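PDB 3F2K: histone-lysine N-methyltransferase SETMAR from Homo sapiens, which combines a histone H3 methyltransferase with a DNA-binding mariner transposase domain and acts in DNA double-strand break repair and the restart of stalled replication forks. Local coordinates for residues H167-K170 / H171-N174; E196-S199 / T200-A204. All blocks are in the same frame, centred on the assembly; numbering follows the deposited sequence.

Interaction 1. Residues H167-K170 / H171-N174; sequences HVFK and HLNN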
loop_
_atom_site.group_PDB
_atom_site.type_symbol
_atom_site.label_atom_id
_atom_site.label_comp_id
_atom_site.label_asym_id
_atom_site.label_seq_id
_atom_site.Cartn_x
_atom_site.Cartn_y
_atom_site.Cartn_z
ATOM N N HIS A 167 6.875 3.790 3.596
ATOM C CA HIS A 167 7.489 4.673 2.604
ATOM C C HIS A 167 6.588 5.857 2.264
ATOM O O HIS A 167 6.880 7.018 2.663
ATOM C CB HIS A 167 7.835 3.896 1.304
ATOM C CG HIS A 167 8.616 4.720 0.332
ATOM N ND1 HIS A 167 9.847 5.260 0.671
ATOM C CD2 HIS A 167 8.376 5.071 -0.961
ATOM C CE1 HIS A 167 10.301 5.970 -0.369
ATOM N NE2 HIS A 167 9.435 5.847 -1.372
ATOM N N VAL A 168 5.506 5.615 1.527
ATOM C CA VAL A 168 4.674 6.753 1.079
ATOM C C VAL A 168 4.118 7.558 2.249
ATOM O O VAL A 168 4.240 8.802 2.298
ATOM C CB VAL A 168 3.531 6.298 0.045
ATOM C CG1 VAL A 168 2.719 7.493 -0.401
ATOM C CG2 VAL A 168 4.161 5.553 -1.185
ATOM N N PHE A 169 3.531 6.861 3.239
ATOM C CA PHE A 169 2.905 7.562 4.335
ATOM C C PHE A 169 3.894 8.303 5.239
ATOM O O PHE A 169 3.563 9.333 5.783
ATOM C CB PHE A 169 1.948 6.627 5.150
ATOM C CG PHE A 169 0.640 6.252 4.366
ATOM C CD1 PHE A 169 0.251 6.992 3.255
ATOM C CD2 PHE A 169 -0.169 5.182 4.744
ATOM C CE1 PHE A 169 -0.900 6.653 2.519
ATOM C CE2 PHE A 169 -1.363 4.852 3.994
ATOM C CZ PHE A 169 -1.688 5.582 2.902
ATOM N N LYS A 170 5.081 7.742 5.398
ATOM C CA LYS A 170 6.135 8.394 6.154
ATOM C C LYS A 170 6.467 9.754 5.545
ATOM O O LYS A 170 6.437 10.800 6.238
ATOM C CB LYS A 170 7.357 7.485 6.184
ATOM C CG LYS A 170 8.653 8.144 6.645
ATOM C CD LYS A 170 9.822 7.201 6.564
ATOM C CE LYS A 170 10.114 6.663 5.158
ATOM N NZ LYS A 170 11.065 5.430 5.240
ATOM N N HIS A 171 6.693 9.759 4.248
ATOM C CA HIS A 171 6.972 10.996 3.524
ATOM C C HIS A 171 5.765 11.963 3.454
ATOM O O HIS A 171 5.918 13.222 3.557
ATOM C CB HIS A 171 7.476 10.677 2.152
ATOM C CG HIS A 171 8.858 10.111 2.156
ATOM N ND1 HIS A 171 9.964 10.880 2.447
ATOM C CD2 HIS A 171 9.309 8.847 2.003
ATOM C CE1 HIS A 171 11.048 10.126 2.412
ATOM N NE2 HIS A 171 10.679 8.881 2.164
ATOM N N LEU A 172 4.570 11.395 3.368
ATOM C CA LEU A 172 3.341 12.217 3.432
ATOM C C LEU A 172 3.192 12.882 4.810
ATOM O O LEU A 172 2.890 14.079 4.842
ATOM C CB LEU A 172 2.096 11.377 3.149
ATOM C CG LEU A 172 0.722 12.116 3.178
ATOM C CD1 LEU A 172 0.649 13.219 2.048
ATOM C CD2 LEU A 172 -0.365 11.042 2.953
ATOM N N ASN A 173 3.383 12.144 5.907
ATOM C CA ASN A 173 3.395 12.746 7.253
ATOM C C ASN A 173 4.347 13.930 7.323
ATOM O O ASN A 173 3.974 14.998 7.836
ATOM C CB ASN A 173 3.747 11.730 8.325
ATOM C CG ASN A 173 2.634 10.702 8.537
ATOM O OD1 ASN A 173 1.492 10.948 8.198
ATOM N ND2 ASN A 173 2.978 9.568 9.118
ATOM N N ASN A 174 5.556 13.756 6.818
ATOM C CA ASN A 174 6.535 14.884 6.770
ATOM C C ASN A 174 5.938 16.102 6.048
ATOM O O ASN A 174 5.921 17.236 6.592
ATOM C CB ASN A 174 7.864 14.478 6.124
ATOM C CG ASN A 174 8.662 13.498 6.957
ATOM O OD1 ASN A 174 8.475 13.386 8.171
ATOM N ND2 ASN A 174 9.573 12.771 6.292
HETATM O O HOH W 1 7.284 10.725 8.998
#
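H171 and L172 each reach back one helical turn through the main chain, the H171 N bonding to H167 O at 3.2 Å and the L172 N to V168 O at 2.8 Å. The ladder continues from N173 N to F169 O (2.8 Å) and from N174 N to K170 O (3.1 Å). A water donates to K170 O and also to N174 OD1, bridging the two at the exposed surface. The imidazole of H167, whose chi1 of -173° swings CG away from N and beside the carbonyl carbon, forms an offset edge-to-face pair with that of H171, the H171 edge toward the H167 face, with centroids 5.1 Å apart and planes at 77°. H167 NE2 is hydrogen-bonded to F202 O at the start of helix 202-219. The H171 edge also lies near H167 O, CD2 standing 3.1 Å from it. K170 bends at chi3, which lays its CE 3.8 Å from H171 NE2. This helix, 163-176, packs on the sheet of the RNase H-like transposase domain: V168 and F169 meet strand 72-80, and F169 also touches the magnesium ligand D38. L172 adds its CD2 to F169 CD1 at 4.1 Å, while N173 OD1 takes a hydrogen bond from K40 NZ. Replacing H171 by an alanine would probably leave the H167 face without its edge partner and open a gap beside the F202 ring, which H171 also meets edge-to-face.

Interaction 2. Residues E196-S199 / T200-A204; sequences ESQS and TDFYA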
loop_
_atom_site.group_PDB
_atom_site.type_symbol
_atom_site.label_atom_id
_atom_site.label_comp_id
_atom_site.label_asym_id
_atom_site.label_seq_id
_atom_site.Cartn_x
_atom_site.Cartn_y
_atom_site.Cartn_z
ATOM N N GLU A 196 2.532 14.864 -6.851
ATOM C CA GLU A 196 3.168 15.486 -8.009
ATOM C C GLU A 196 4.578 16.028 -7.757
ATOM O O GLU A 196 5.347 16.250 -8.707
ATOM C CB GLU A 196 2.214 16.526 -8.635
ATOM C CG GLU A 196 0.882 15.849 -8.966
ATOM C CD GLU A 196 -0.001 16.623 -9.930
ATOM O OE1 GLU A 196 -0.136 17.847 -9.782
ATOM O OE2 GLU A 196 -0.581 15.970 -10.827
ATOM N N SER A 197 4.909 16.214 -6.475
ATOM C CA SER A 197 6.230 16.616 -6.028
ATOM C C SER A 197 7.305 15.519 -6.218
ATOM O O SER A 197 8.510 15.811 -6.204
ATOM C CB SER A 197 6.180 17.041 -4.559
ATOM N N GLN A 198 6.892 14.263 -6.340
ATOM C CA GLN A 198 7.869 13.151 -6.209
ATOM C C GLN A 198 8.609 12.881 -7.506
ATOM O O GLN A 198 8.072 13.036 -8.619
ATOM C CB GLN A 198 7.199 11.877 -5.712
ATOM C CG GLN A 198 6.344 12.092 -4.492
ATOM C CD GLN A 198 7.144 12.613 -3.300
ATOM O OE1 GLN A 198 8.236 12.126 -3.038
ATOM N NE2 GLN A 198 6.590 13.590 -2.545
ATOM N N SER A 199 9.856 12.482 -7.374
ATOM C CA SER A 199 10.658 12.166 -8.549
ATOM C C SER A 199 10.275 10.794 -9.088
ATOM O O SER A 199 9.615 9.962 -8.405
ATOM C CB SER A 199 12.173 12.259 -8.186
ATOM O OG SER A 199 12.447 11.289 -7.210
ATOM N N THR A 200 10.715 10.511 -10.311
ATOM C CA THR A 200 10.294 9.250 -10.974
ATOM C C THR A 200 10.740 7.944 -10.272
ATOM O O THR A 200 10.071 6.912 -10.451
ATOM C CB THR A 200 10.746 9.242 -12.459
ATOM O OG1 THR A 200 12.181 9.271 -12.494
ATOM C CG2 THR A 200 10.168 10.442 -13.235
ATOM N N ASP A 201 11.841 7.979 -9.464
ATOM C CA ASP A 201 12.408 6.832 -8.740
ATOM C C ASP A 201 11.863 6.667 -7.303
ATOM O O ASP A 201 12.262 5.728 -6.586
ATOM C CB ASP A 201 13.950 7.015 -8.549
ATOM C CG ASP A 201 14.293 8.291 -7.801
ATOM O OD1 ASP A 201 13.941 9.388 -8.313
ATOM O OD2 ASP A 201 14.874 8.228 -6.665
ATOM N N PHE A 202 10.999 7.596 -6.878
ATOM C CA PHE A 202 10.505 7.579 -5.526
ATOM C C PHE A 202 9.812 6.269 -5.153
ATOM O O PHE A 202 10.026 5.699 -4.035
ATOM C CB PHE A 202 9.592 8.776 -5.294
ATOM C CG PHE A 202 8.880 8.763 -3.952
ATOM C CD1 PHE A 202 9.582 9.067 -2.810
ATOM C CD2 PHE A 202 7.522 8.423 -3.864
ATOM C CE1 PHE A 202 8.916 9.108 -1.519
ATOM C CE2 PHE A 202 6.817 8.407 -2.611
ATOM C CZ PHE A 202 7.538 8.719 -1.415
ATOM N N TYR A 203 8.945 5.815 -6.056
ATOM C CA TYR A 203 8.196 4.565 -5.801
ATOM C C TYR A 203 9.117 3.346 -5.730
ATOM O O TYR A 203 8.964 2.498 -4.859
ATOM C CB TYR A 203 7.019 4.448 -6.806
ATOM C CG TYR A 203 6.104 5.650 -6.661
ATOM C CD1 TYR A 203 5.149 5.716 -5.600
ATOM C CD2 TYR A 203 6.218 6.745 -7.520
ATOM C CE1 TYR A 203 4.356 6.822 -5.405
ATOM C CE2 TYR A 203 5.394 7.878 -7.357
ATOM C CZ TYR A 203 4.452 7.883 -6.295
ATOM O OH TYR A 203 3.627 8.922 -6.108
ATOM N N ALA A 204 10.097 3.300 -6.622
ATOM C CA ALA A 204 10.979 2.148 -6.726
ATOM C C ALA A 204 11.690 1.925 -5.398
ATOM O O ALA A 204 11.894 0.765 -5.000
ATOM C CB ALA A 204 11.976 2.349 -7.841
#
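Q198 and F202 are brought together by a bend in one side chain and an extended first torsion in the other. The Q198 chain folds at chi2 (-61°), turning its amide back over the phenyl ring, while F202 sets CG anti to its own N (chi1 173°), which places the ring beneath that amide. Q198 OE1 lies over the centre of one F202 face, 3.3 Å from F202 CD1, and Q198 CG sits over the same ring, 4.2 Å from its centroid, in a CH-pi contact. The amide plane is inclined to the ring rather than stacked flat upon it. Its rotation is set by NE2, which donates to F194 O in the preceding helix, and this leaves the oxygen, not the nitrogen, facing the aromatic ring. These residues make the tight connection between helices 184-196 and 202-219, closed by a type I beta turn from S199 to F202. The turn bond runs from F202 N to S199 O at 3.1 Å. Within the same turn, on its exposed side, the S199 hydroxyl donates to the D201 carboxylate, OG to OD1 being 2.7 Å, and arrives from above the carboxylate plane, 39° out of it. Beyond the turn, Y203 offers a ring face to F202 CD2, 3.8 Å above its plane, and D201 O receives the T205 hydroxyl in the first turn of the helix.

In the fold
F202 joins the two contacts: its carbonyl O accepts a probable hydrogen bond from H167 NE2 (2.7 Å), and its ring meets the imidazoles of both H167 and H171. Helix 163-176 is thereby tied to the start of helix 202-219, with F194 of helix 184-196 touching V168 and H171 and receiving the Q198 amide. Both contacts are partly buried. Interaction 1 lies within one helix, its i to i+4 backbone bonds running between a side buried toward the sheet and the magnesium site and a solvent side of lysine and asparagines. Interaction 2 is an interhelical turn farther from the metal, relying on one turn bond, a serine-aspartate pair at the surface and a partly exposed glutamine over a buried phenyl ring.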